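Local coordinates for putative N-acetylmuramoyl-L-alanine amidase,autolysin cwp6 (Peptoclostridium difficile, PDB 5J72), which probably cleaves the amide bond between N-acetylmuramic acid and L-alanine in peptidoglycan, as a zinc-dependent cell wall autolysin carrying CWB2 wall-binding modules, at residues 478-483 with 529-534; 461-466 with 506-511; 482-487 with 623-628; 537-542 with 607-612. All blocks are in the same frame, centred on the assembly; numbering follows the deposited sequence.

Contact 1: 478-483 with 529-534. With ZN (zinc ion), chain I.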
loop_
_atom_site.group_PDB
_atom_site.type_symbol
_atom_site.label_atom_id
_atom_site.label_comp_id
_atom_site.label_asym_id
_atom_site.label_seq_id
_atom_site.Cartn_x
_atom_site.Cartn_y
_atom_site.Cartn_z
ATOM N N LYS A 478 9.256 6.226 -24.363
ATOM C CA LYS A 478 8.388 6.858 -23.350
ATOM C C LYS A 478 8.186 5.983 -22.100
ATOM O O LYS A 478 7.974 6.511 -20.993
ATOM C CB LYS A 478 7.016 7.249 -23.961
ATOM C CG LYS A 478 6.066 6.051 -24.219
ATOM C CD LYS A 478 4.610 6.594 -24.449
ATOM C CE LYS A 478 3.680 5.579 -25.087
ATOM N NZ LYS A 478 2.249 6.056 -24.947
ATOM N N LYS A 479 8.267 4.675 -22.227
ATOM C CA LYS A 479 8.081 3.893 -21.004
ATOM C C LYS A 479 9.434 3.689 -20.255
ATOM O O LYS A 479 9.460 3.594 -19.026
ATOM C CB LYS A 479 7.581 2.519 -21.334
ATOM C CG LYS A 479 6.259 2.580 -22.085
ATOM C CD LYS A 479 5.887 1.227 -22.573
ATOM C CE LYS A 479 4.484 1.260 -23.136
ATOM N NZ LYS A 479 4.120 -0.068 -23.668
ATOM N N TYR A 480 10.532 3.589 -21.015
ATOM C CA TYR A 480 11.805 3.393 -20.348
ATOM C C TYR A 480 12.165 4.710 -19.698
ATOM O O TYR A 480 12.800 4.689 -18.625
ATOM C CB TYR A 480 12.881 3.030 -21.378
ATOM C CG TYR A 480 13.015 1.542 -21.526
ATOM C CD1 TYR A 480 14.084 0.861 -20.947
ATOM C CD2 TYR A 480 12.089 0.810 -22.265
ATOM C CE1 TYR A 480 14.232 -0.504 -21.099
ATOM C CE2 TYR A 480 12.231 -0.567 -22.425
ATOM C CZ TYR A 480 13.307 -1.219 -21.842
ATOM O OH TYR A 480 13.492 -2.575 -21.998
ATOM N N THR A 481 11.769 5.858 -20.319
ATOM C CA THR A 481 12.179 7.097 -19.633
ATOM C C THR A 481 11.362 7.221 -18.380
ATOM O O THR A 481 11.894 7.694 -17.356
ATOM C CB THR A 481 11.982 8.380 -20.504
ATOM O OG1 THR A 481 10.602 8.528 -20.829
ATOM C CG2 THR A 481 12.772 8.325 -21.793
ATOM N N LEU A 482 10.061 6.868 -18.431
ATOM C CA LEU A 482 9.276 6.985 -17.188
ATOM C C LEU A 482 9.816 6.048 -16.044
ATOM O O LEU A 482 9.948 6.482 -14.903
ATOM C CB LEU A 482 7.764 6.669 -17.428
ATOM C CG LEU A 482 6.945 6.743 -16.129
ATOM C CD1 LEU A 482 6.989 8.140 -15.549
ATOM C CD2 LEU A 482 5.515 6.314 -16.464
ATOM N N ASN A 483 10.099 4.776 -16.358
ATOM C CA ASN A 483 10.614 3.849 -15.317
ATOM C C ASN A 483 12.007 4.340 -14.799
ATOM O O ASN A 483 12.262 4.252 -13.618
ATOM C CB ASN A 483 10.741 2.471 -15.884
ATOM C CG ASN A 483 9.363 1.912 -16.183
ATOM O OD1 ASN A 483 8.410 2.249 -15.448
ATOM N ND2 ASN A 483 9.169 1.176 -17.300
ATOM N N ILE A 529 15.234 13.067 -19.327
ATOM C CA ILE A 529 15.765 11.737 -19.477
ATOM C C ILE A 529 15.191 11.148 -20.733
ATOM O O ILE A 529 13.965 11.065 -20.880
ATOM C CB ILE A 529 15.388 10.867 -18.213
ATOM C CG1 ILE A 529 16.165 11.427 -16.979
ATOM C CG2 ILE A 529 15.802 9.389 -18.398
ATOM C CD1 ILE A 529 15.766 10.762 -15.657
ATOM N N HIS A 530 16.071 10.723 -21.623
ATOM C CA HIS A 530 15.711 10.193 -22.932
ATOM C C HIS A 530 16.526 8.942 -23.287
ATOM O O HIS A 530 17.474 8.603 -22.575
ATOM C CB HIS A 530 15.988 11.283 -23.991
ATOM C CG HIS A 530 14.961 12.380 -23.992
ATOM N ND1 HIS A 530 13.999 12.500 -25.004
ATOM C CD2 HIS A 530 14.742 13.384 -23.094
ATOM C CE1 HIS A 530 13.250 13.544 -24.665
ATOM N NE2 HIS A 530 13.640 14.119 -23.530
ATOM N N TYR A 531 16.136 8.231 -24.368
ATOM C CA TYR A 531 16.892 7.074 -24.863
ATOM C C TYR A 531 17.227 7.370 -26.345
ATOM O O TYR A 531 16.388 7.947 -27.043
ATOM C CB TYR A 531 16.093 5.782 -24.706
ATOM C CG TYR A 531 16.239 5.239 -23.303
ATOM C CD1 TYR A 531 17.146 4.224 -23.017
ATOM C CD2 TYR A 531 15.516 5.786 -22.244
ATOM C CE1 TYR A 531 17.346 3.779 -21.714
ATOM C CE2 TYR A 531 15.709 5.345 -20.934
ATOM C CZ TYR A 531 16.628 4.347 -20.673
ATOM O OH TYR A 531 16.824 3.916 -19.377
ATOM N N ASN A 532 18.457 7.045 -26.799
ATOM C CA ASN A 532 18.916 7.342 -28.172
ATOM C C ASN A 532 18.509 6.273 -29.147
ATOM O O ASN A 532 17.988 5.225 -28.755
ATOM C CB ASN A 532 20.440 7.427 -28.241
ATOM C CG ASN A 532 20.897 8.784 -28.614
ATOM O OD1 ASN A 532 20.290 9.403 -29.487
ATOM N ND2 ASN A 532 21.923 9.353 -27.977
ATOM N N ALA A 533 18.769 6.549 -30.438
ATOM C CA ALA A 533 18.469 5.617 -31.552
ATOM C C ALA A 533 19.235 6.104 -32.793
ATOM O O ALA A 533 19.632 7.251 -32.847
ATOM C CB ALA A 533 16.954 5.604 -31.871
ATOM N N SER A 534 19.432 5.238 -33.745
ATOM C CA SER A 534 20.049 5.537 -35.027
ATOM C C SER A 534 19.592 4.314 -35.852
ATOM O O SER A 534 18.635 4.396 -36.604
ATOM C CB SER A 534 21.569 5.679 -34.897
ATOM O OG SER A 534 22.235 4.526 -34.402
HETATM ZN ZN ZN I . 13.932 11.438 -26.927
HETATM O O HOH W 1 15.960 10.982 -27.510
HETATM O O HOH W 2 14.136 13.317 -27.964
HETATM O O HOH W 3 13.720 10.594 -29.107
#

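Contact 2: 461-466 with 506-511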
loop_
_atom_site.group_PDB
_atom_site.type_symbol
_atom_site.label_atom_id
_atom_site.label_comp_id
_atom_site.label_asym_id
_atom_site.label_seq_id
_atom_site.Cartn_x
_atom_site.Cartn_y
_atom_site.Cartn_z
ATOM N N GLY A 461 5.850 10.631 -24.173
ATOM C CA GLY A 461 4.702 10.185 -23.376
ATOM C C GLY A 461 3.390 10.353 -24.164
ATOM O O GLY A 461 3.288 11.228 -25.034
ATOM N N GLY A 462 2.411 9.540 -23.839
ATOM C CA GLY A 462 1.077 9.643 -24.462
ATOM C C GLY A 462 1.118 9.451 -25.972
ATOM O O GLY A 462 1.618 8.430 -26.460
ATOM N N SER A 463 0.633 10.441 -26.715
ATOM C CA SER A 463 0.618 10.387 -28.192
ATOM C C SER A 463 2.029 10.265 -28.811
ATOM O O SER A 463 2.159 9.830 -29.976
ATOM C CB SER A 463 -0.009 11.659 -28.753
ATOM O OG SER A 463 -1.277 11.894 -28.165
ATOM N N ASP A 464 3.099 10.686 -28.058
ATOM C CA ASP A 464 4.467 10.593 -28.594
ATOM C C ASP A 464 5.219 9.454 -27.935
ATOM O O ASP A 464 5.598 9.563 -26.761
ATOM C CB ASP A 464 5.210 11.952 -28.350
ATOM C CG ASP A 464 6.616 11.987 -28.975
ATOM O OD1 ASP A 464 6.998 11.010 -29.672
ATOM O OD2 ASP A 464 7.326 12.968 -28.768
ATOM N N SER A 465 5.469 8.360 -28.635
ATOM C CA SER A 465 6.156 7.230 -27.981
ATOM C C SER A 465 7.691 7.406 -27.955
ATOM O O SER A 465 8.356 6.655 -27.263
ATOM C CB SER A 465 5.835 5.934 -28.716
ATOM O OG SER A 465 6.430 6.025 -30.008
ATOM N N GLY A 466 8.227 8.392 -28.730
ATOM C CA GLY A 466 9.669 8.588 -28.829
ATOM C C GLY A 466 10.256 7.435 -29.629
ATOM O O GLY A 466 9.497 6.731 -30.301
ATOM N N ASP A 506 1.964 7.862 -17.833
ATOM C CA ASP A 506 1.953 7.997 -19.271
ATOM C C ASP A 506 0.978 9.089 -19.628
ATOM O O ASP A 506 -0.201 8.950 -19.339
ATOM C CB ASP A 506 1.562 6.682 -19.945
ATOM C CG ASP A 506 1.675 6.719 -21.467
ATOM O OD1 ASP A 506 2.481 7.502 -21.989
ATOM O OD2 ASP A 506 0.963 5.955 -22.127
ATOM N N LYS A 507 1.457 10.209 -20.175
ATOM C CA LYS A 507 0.566 11.259 -20.639
ATOM C C LYS A 507 1.258 12.128 -21.664
ATOM O O LYS A 507 2.470 12.179 -21.695
ATOM C CB LYS A 507 0.054 12.135 -19.523
ATOM C CG LYS A 507 1.079 12.968 -18.864
ATOM C CD LYS A 507 0.388 14.143 -18.191
ATOM C CE LYS A 507 1.351 15.292 -18.027
ATOM N NZ LYS A 507 0.722 16.460 -17.371
ATOM N N THR A 508 0.476 12.780 -22.524
ATOM C CA THR A 508 1.011 13.681 -23.550
ATOM C C THR A 508 1.459 14.985 -22.881
ATOM O O THR A 508 0.701 15.582 -22.118
ATOM C CB THR A 508 -0.104 13.922 -24.633
ATOM O OG1 THR A 508 -0.363 12.646 -25.244
ATOM C CG2 THR A 508 0.380 14.917 -25.759
ATOM N N MET A 509 2.672 15.443 -23.150
ATOM C CA MET A 509 3.072 16.676 -22.517
ATOM C C MET A 509 4.089 17.398 -23.438
ATOM O O MET A 509 5.111 16.790 -23.782
ATOM C CB MET A 509 3.717 16.435 -21.133
ATOM C CG MET A 509 3.897 17.739 -20.406
ATOM S SD MET A 509 4.462 17.317 -18.708
ATOM C CE MET A 509 4.435 18.893 -17.913
ATOM N N ALA A 510 3.824 18.658 -23.798
ATOM C CA ALA A 510 4.701 19.371 -24.740
ATOM C C ALA A 510 5.984 19.901 -24.081
ATOM O O ALA A 510 6.015 20.164 -22.878
ATOM C CB ALA A 510 3.946 20.582 -25.317
ATOM N N LEU A 511 7.021 20.139 -24.916
ATOM C CA LEU A 511 8.279 20.667 -24.443
ATOM C C LEU A 511 8.046 21.996 -23.736
ATOM O O LEU A 511 8.657 22.290 -22.707
ATOM C CB LEU A 511 9.228 20.828 -25.691
ATOM C CG LEU A 511 9.601 19.465 -26.342
ATOM C CD1 LEU A 511 10.465 19.740 -27.613
ATOM C CD2 LEU A 511 10.508 18.513 -25.368
HETATM O O HOH W 4 4.502 13.799 -24.620
HETATM O O HOH W 5 -2.916 12.966 -26.574
#

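Contact 3: 482-487 with 623-628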
loop_
_atom_site.group_PDB
_atom_site.type_symbol
_atom_site.label_atom_id
_atom_site.label_comp_id
_atom_site.label_asym_id
_atom_site.label_seq_id
_atom_site.Cartn_x
_atom_site.Cartn_y
_atom_site.Cartn_z
ATOM N N LEU A 482 10.061 6.868 -18.431
ATOM C CA LEU A 482 9.276 6.985 -17.188
ATOM C C LEU A 482 9.816 6.048 -16.044
ATOM O O LEU A 482 9.948 6.482 -14.903
ATOM C CB LEU A 482 7.764 6.669 -17.428
ATOM C CG LEU A 482 6.945 6.743 -16.129
ATOM C CD1 LEU A 482 6.989 8.140 -15.549
ATOM C CD2 LEU A 482 5.515 6.314 -16.464
ATOM N N ASN A 483 10.099 4.776 -16.358
ATOM C CA ASN A 483 10.614 3.849 -15.317
ATOM C C ASN A 483 12.007 4.340 -14.799
ATOM O O ASN A 483 12.262 4.252 -13.618
ATOM C CB ASN A 483 10.741 2.471 -15.884
ATOM C CG ASN A 483 9.363 1.912 -16.183
ATOM O OD1 ASN A 483 8.410 2.249 -15.448
ATOM N ND2 ASN A 483 9.169 1.176 -17.300
ATOM N N THR A 484 12.855 4.869 -15.702
ATOM C CA THR A 484 14.162 5.368 -15.263
ATOM C C THR A 484 13.952 6.581 -14.337
ATOM O O THR A 484 14.529 6.659 -13.247
ATOM C CB THR A 484 14.977 5.820 -16.503
ATOM O OG1 THR A 484 15.159 4.704 -17.338
ATOM C CG2 THR A 484 16.388 6.396 -16.071
ATOM N N ALA A 485 13.070 7.521 -14.763
ATOM C CA ALA A 485 12.838 8.746 -14.031
ATOM C C ALA A 485 12.220 8.500 -12.678
ATOM O O ALA A 485 12.536 9.248 -11.718
ATOM C CB ALA A 485 11.949 9.744 -14.849
ATOM N N LEU A 486 11.373 7.525 -12.549
ATOM C CA LEU A 486 10.753 7.254 -11.222
ATOM C C LEU A 486 11.900 6.824 -10.265
ATOM O O LEU A 486 11.898 7.215 -9.098
ATOM C CB LEU A 486 9.699 6.080 -11.350
ATOM C CG LEU A 486 8.380 6.660 -12.037
ATOM C CD1 LEU A 486 7.507 5.463 -12.598
ATOM C CD2 LEU A 486 7.544 7.518 -11.024
ATOM N N ALA A 487 12.813 6.017 -10.777
ATOM C CA ALA A 487 13.923 5.528 -9.909
ATOM C C ALA A 487 14.857 6.688 -9.529
ATOM O O ALA A 487 15.354 6.737 -8.404
ATOM C CB ALA A 487 14.665 4.432 -10.638
ATOM N N LYS A 623 16.024 0.380 -12.898
ATOM C CA LYS A 623 16.034 1.127 -11.651
ATOM C C LYS A 623 17.525 1.564 -11.332
ATOM O O LYS A 623 17.750 2.669 -10.875
ATOM C CB LYS A 623 15.471 0.263 -10.530
ATOM C CG LYS A 623 15.502 1.031 -9.218
ATOM C CD LYS A 623 14.885 0.237 -8.064
ATOM C CE LYS A 623 14.461 1.219 -6.977
ATOM N NZ LYS A 623 13.366 2.146 -7.435
ATOM N N THR A 624 18.510 0.717 -11.624
ATOM C CA THR A 624 19.917 1.088 -11.355
ATOM C C THR A 624 20.312 2.294 -12.228
ATOM O O THR A 624 20.981 3.212 -11.767
ATOM C CB THR A 624 20.822 -0.102 -11.647
ATOM O OG1 THR A 624 20.456 -1.102 -10.696
ATOM C CG2 THR A 624 22.325 0.242 -11.488
ATOM N N MET A 625 19.868 2.294 -13.477
ATOM C CA MET A 625 20.142 3.434 -14.359
ATOM C C MET A 625 19.583 4.686 -13.744
ATOM O O MET A 625 20.285 5.704 -13.684
ATOM C CB MET A 625 19.509 3.187 -15.722
ATOM C CG MET A 625 19.624 4.427 -16.643
ATOM S SD MET A 625 21.359 4.839 -17.103
ATOM C CE MET A 625 21.778 3.433 -18.264
ATOM N N GLY A 626 18.297 4.664 -13.233
ATOM C CA GLY A 626 17.756 5.885 -12.649
ATOM C C GLY A 626 18.501 6.289 -11.378
ATOM O O GLY A 626 18.719 7.476 -11.117
ATOM N N THR A 627 18.831 5.300 -10.559
ATOM C CA THR A 627 19.548 5.608 -9.327
ATOM C C THR A 627 20.914 6.331 -9.635
ATOM O O THR A 627 21.226 7.337 -8.986
ATOM C CB THR A 627 19.905 4.291 -8.613
ATOM O OG1 THR A 627 18.644 3.648 -8.288
ATOM C CG2 THR A 627 20.773 4.590 -7.293
ATOM N N GLN A 628 21.688 5.811 -10.590
ATOM C CA GLN A 628 22.983 6.449 -10.929
ATOM C C GLN A 628 22.768 7.880 -11.392
ATOM O O GLN A 628 23.526 8.807 -11.039
ATOM C CB GLN A 628 23.700 5.636 -12.004
ATOM C CG GLN A 628 24.079 4.209 -11.586
ATOM C CD GLN A 628 24.822 4.217 -10.249
ATOM O OE1 GLN A 628 24.300 3.777 -9.213
ATOM N NE2 GLN A 628 26.055 4.781 -10.220
HETATM O O HOH W 6 16.174 4.649 -7.067
#

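Contact 4: 537-542 with 607-612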
loop_
_atom_site.group_PDB
_atom_site.type_symbol
_atom_site.label_atom_id
_atom_site.label_comp_id
_atom_site.label_asym_id
_atom_site.label_seq_id
_atom_site.Cartn_x
_atom_site.Cartn_y
_atom_site.Cartn_z
ATOM N N SER A 537 23.491 0.233 -34.982
ATOM C CA SER A 537 24.827 0.833 -34.972
ATOM C C SER A 537 25.196 1.665 -33.705
ATOM O O SER A 537 25.998 1.191 -32.882
ATOM C CB SER A 537 24.964 1.731 -36.198
ATOM O OG SER A 537 26.325 2.049 -36.428
ATOM N N GLY A 538 24.645 2.895 -33.563
ATOM C CA GLY A 538 24.958 3.730 -32.402
ATOM C C GLY A 538 24.758 2.973 -31.100
ATOM O O GLY A 538 23.914 2.092 -30.989
ATOM N N ASN A 539 25.571 3.308 -30.100
ATOM C CA ASN A 539 25.505 2.684 -28.776
ATOM C C ASN A 539 26.272 3.599 -27.825
ATOM O O ASN A 539 27.112 4.390 -28.277
ATOM C CB ASN A 539 26.103 1.250 -28.765
ATOM C CG ASN A 539 27.604 1.212 -29.056
ATOM O OD1 ASN A 539 27.998 1.104 -30.225
ATOM N ND2 ASN A 539 28.495 1.362 -28.068
ATOM N N GLY A 540 25.967 3.505 -26.519
ATOM C CA GLY A 540 26.629 4.336 -25.522
ATOM C C GLY A 540 25.708 5.383 -24.910
ATOM O O GLY A 540 24.515 5.455 -25.227
ATOM N N VAL A 541 26.298 6.216 -24.030
ATOM C CA VAL A 541 25.601 7.260 -23.284
ATOM C C VAL A 541 26.233 8.618 -23.614
ATOM O O VAL A 541 27.461 8.719 -23.803
ATOM C CB VAL A 541 25.709 6.917 -21.744
ATOM C CG1 VAL A 541 27.164 6.701 -21.333
ATOM C CG2 VAL A 541 25.154 8.057 -20.888
ATOM N N GLU A 542 25.399 9.668 -23.702
ATOM C CA GLU A 542 25.853 11.039 -23.935
ATOM C C GLU A 542 24.897 11.946 -23.237
ATOM O O GLU A 542 23.744 11.569 -23.042
ATOM C CB GLU A 542 25.866 11.392 -25.427
ATOM C CG GLU A 542 24.514 11.118 -26.097
ATOM C CD GLU A 542 24.616 11.263 -27.643
ATOM O OE1 GLU A 542 25.735 11.039 -28.200
ATOM O OE2 GLU A 542 23.600 11.617 -28.276
ATOM N N ILE A 607 18.313 2.757 -27.381
ATOM C CA ILE A 607 17.230 1.781 -27.164
ATOM C C ILE A 607 17.144 0.726 -28.306
ATOM O O ILE A 607 16.466 -0.293 -28.132
ATOM C CB ILE A 607 15.867 2.552 -26.998
ATOM C CG1 ILE A 607 14.896 1.690 -26.164
ATOM C CG2 ILE A 607 15.228 2.905 -28.388
ATOM C CD1 ILE A 607 13.716 2.525 -25.678
ATOM N N ASP A 608 17.856 0.967 -29.432
ATOM C CA ASP A 608 17.914 0.054 -30.596
ATOM C C ASP A 608 19.302 -0.603 -30.652
ATOM O O ASP A 608 19.660 -1.168 -31.681
ATOM C CB ASP A 608 17.647 0.813 -31.932
ATOM C CG ASP A 608 18.578 2.019 -32.135
ATOM O OD1 ASP A 608 18.565 2.609 -33.244
ATOM O OD2 ASP A 608 19.327 2.377 -31.175
ATOM N N ASN A 609 20.106 -0.527 -29.573
ATOM C CA ASN A 609 21.410 -1.228 -29.594
ATOM C C ASN A 609 21.343 -2.422 -28.615
ATOM O O ASN A 609 21.139 -2.228 -27.419
ATOM C CB ASN A 609 22.573 -0.312 -29.225
ATOM C CG ASN A 609 23.871 -1.090 -29.204
ATOM O OD1 ASN A 609 24.259 -1.634 -28.150
ATOM N ND2 ASN A 609 24.577 -1.223 -30.335
ATOM N N LYS A 610 21.509 -3.654 -29.118
ATOM C CA LYS A 610 21.410 -4.848 -28.271
ATOM C C LYS A 610 22.393 -4.886 -27.103
ATOM O O LYS A 610 22.018 -5.303 -26.005
ATOM C CB LYS A 610 21.631 -6.103 -29.114
ATOM C CG LYS A 610 20.704 -7.222 -28.653
ATOM C CD LYS A 610 21.343 -8.597 -28.754
ATOM C CE LYS A 610 20.433 -9.581 -28.086
ATOM N NZ LYS A 610 20.858 -9.801 -26.686
ATOM N N SER A 611 23.637 -4.490 -27.321
ATOM C CA SER A 611 24.597 -4.517 -26.213
ATOM C C SER A 611 24.132 -3.567 -25.026
ATOM O O SER A 611 24.179 -3.970 -23.866
ATOM C CB SER A 611 25.971 -4.114 -26.727
ATOM O OG SER A 611 26.903 -4.042 -25.656
ATOM N N ASP A 612 23.670 -2.332 -25.353
ATOM C CA ASP A 612 23.169 -1.353 -24.372
ATOM C C ASP A 612 21.931 -1.895 -23.686
ATOM O O ASP A 612 21.870 -1.926 -22.464
ATOM C CB ASP A 612 22.811 -0.022 -25.073
ATOM C CG ASP A 612 23.988 0.849 -25.442
ATOM O OD1 ASP A 612 23.765 1.960 -25.973
ATOM O OD2 ASP A 612 25.139 0.430 -25.191
#

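Contact 1: 478-483 with 529-534
Tyr480 and Thr481 of helix 477-494 pack on Tyr531 and the backbone of strand 525-532, a helix-on-sheet contact of the zinc-dependent Amidase_3 fold. The tight part is largely buried, around Thr481, Ile529 and Tyr531. Tyr480 CB lies over one face of the Tyr531 ring, offset toward the rim, in a CH-pi contact 4.0 Å from the ring centroid. The Tyr480 ring turns its edge toward that face, a T-shaped pair with planes at 67°. Thr481 CG2 sits in plane at the edge of the Tyr531 ring, 3.8 Å from CD2, and presses on the backbone at 3.1 Å from Ile529 O. A chi1 of 61° places Thr481 OG1 between its backbone N and carbonyl carbon, hydrogen-bonded to Gly459 O. Tyr531 OH bonds to Thr484 OG1, a turn further along.

The other side of the strand has little contact with the helix and carries the metal and its waters. His530 points its CB away from the helix, and its ND1 binds the zinc ion with His460 and Glu477; Glu477 also accepts from Tyr531 N. Three waters fill the metal shell; one, 2.2 Å from the zinc, lies 3.1 Å from Tyr531 O, to which it can donate a hydrogen bond.

Contact 2: 461-466 with 506-511
Thr508 reaches across to the backbone turn at Gly462 and Ser463, and its hydroxyl is the hub of this surface contact. Its CB stays 4.1 Å from Ser463 N and leaves the touching to the tip. There, OG1 accepts a nearly straight hydrogen bond from Ser463 N, 2.8 Å long with 174° at the hydrogen. The same oxygen shares a water with Ser463 OG, and Gly462 CA comes to 3.4 Å of it. The torsion that sets OG1 anti to the carbonyl carbon (chi1 -64°) is what aims the hydroxyl at the turn.

Residues 461-464 form a type II' beta turn in the loop that follows strand 453-458 of the amidase domain, directly after the zinc ligand His460. Gly461 and Gly462 hold backbone angles suited to glycine, and a CB on either would collide with the 506-511 loop. Asp506 takes a second N-H of the turn, that of Gly462: its OD1 accepts from Gly462 N at 2.8 Å, met on the syn side but 35° out of the carboxylate plane. The second oxygen, OD2, makes a salt bridge with Lys478, whose NZ also bonds to Gly462 O, so the acid and the lysine together hold both the N-H and the C=O of Gly462. Asp464 OD1 closes an Asx turn with Gly466 N, which meets it from above the carboxylate plane, while OD2 bonds to ND1 of His460 and would help to fix that imidazole, whose NE2 binds the zinc ion. A further water bridges Gly461 O and Met509 N.

Contact 3: 482-487 with 623-628
Helices 477-494 and 619-637 run in broadly the same direction where residues 482-487 meet 623-628, their segment axes 7.1 Å apart at a crossing angle of -50°. This is close helix-helix packing within the amidase domain, made possible by small residues at the crossing. Gly626 faces Thr484, with CA atoms 4.5 Å apart, and a CB on the glycine would strike both Thr484 O and Ala487 CB. The bare Gly626 CA instead makes a CA-H...O contact with Thr484 O at 3.4 Å.

On one flank of the crossing, Thr484 CG2 touches both Gly626 CA and Met625 CG, the latter 3.8 Å away. Met625 then bends at its second and third torsions, which leads its end away from helix 477-494; the side chain also packs on Phe570 and Ile566. The hydroxyl of Thr484 is hydrogen-bonded to Tyr480 O one turn earlier in its helix.

Ala487 fills the other part of the crossing. Its CB points at the partner helix and rests on Lys623 O at 3.6 Å, with Lys623 CG alongside. In the conformer given, Lys623 NZ makes a salt bridge with Asp345 and a hydrogen bond with Tyr402 OH, both within the third CWB2 region. Lys623 O itself accepts from both Thr627 N and Thr627 OG1. A water completes the join, donating to Ala487 O at 2.6 Å and to Thr627 OG1 at 2.9 Å.

Contact 4: 537-542 with 607-612
This is a partly buried contact between a loop and the N-terminal end of a short helix in the amidase domain: the approach to strand 541-544 packs against the start of helix 610-614. One direct hydrogen bond crosses it. Gly540 N donates to Asp612 OD1 at 2.7 Å, with 165° at the hydrogen, and is received on the syn lone pair of Asp612 OD1. The same oxygen also accepts from Phe606 N, so a single acid atom joins the start of strand 541-544 to the end of strand 599-606. Two N-H donors on this oxygen should stabilise the charged form of the carboxylate.

The rest is close packing around Asn609. Its CG stands anti to the backbone N (chi1 178°), which brings the amide up against Asn539 CB, 3.3 Å from CG, while Gly538 O approaches Asn609 CB to 3.3 Å. The two asparagine side chains cross at a slant. Asn609 is the N-cap of the helix: its OD1 accepts from Asp612 N at 2.9 Å, in the carbonyl plane, and its ND2 bonds to Gly536 O. The cap residue therefore holds the helix end with one amide atom and the loop before strand 541-544 with the other.

Gly540, at a positive phi of 111°, leads the chain into strand 541-544, which pairs antiparallel with strand 599-606 and parallel with strand 574-578, while Val541 packs against Leu563, Ile566 and Leu567 of helix 554-569.

All four contacts lie in the amidase domain. Contacts 1 and 3 share helix 477-494, with centres about 11 Å apart: contact 1 joins the helix to strand 525-532, contact 3 to helix 619-637. Contact 2, centre to centre about 12 Å from contact 1, is tied to it through Lys478 and includes the loop that directly follows His460. The centre of contact 4 lies about 12 Å from that of contact 1 and 22 Å from that of contact 2; contacts 1 and 4 both reach the six-stranded sheet. Along the chain contacts 1 and 2 interleave, whereas contact 4 is nested within the long loop that contact 3 closes. Sequence-distant pieces are thus gathered around the sheet whose strand 525-532 presents His530 to the zinc ion.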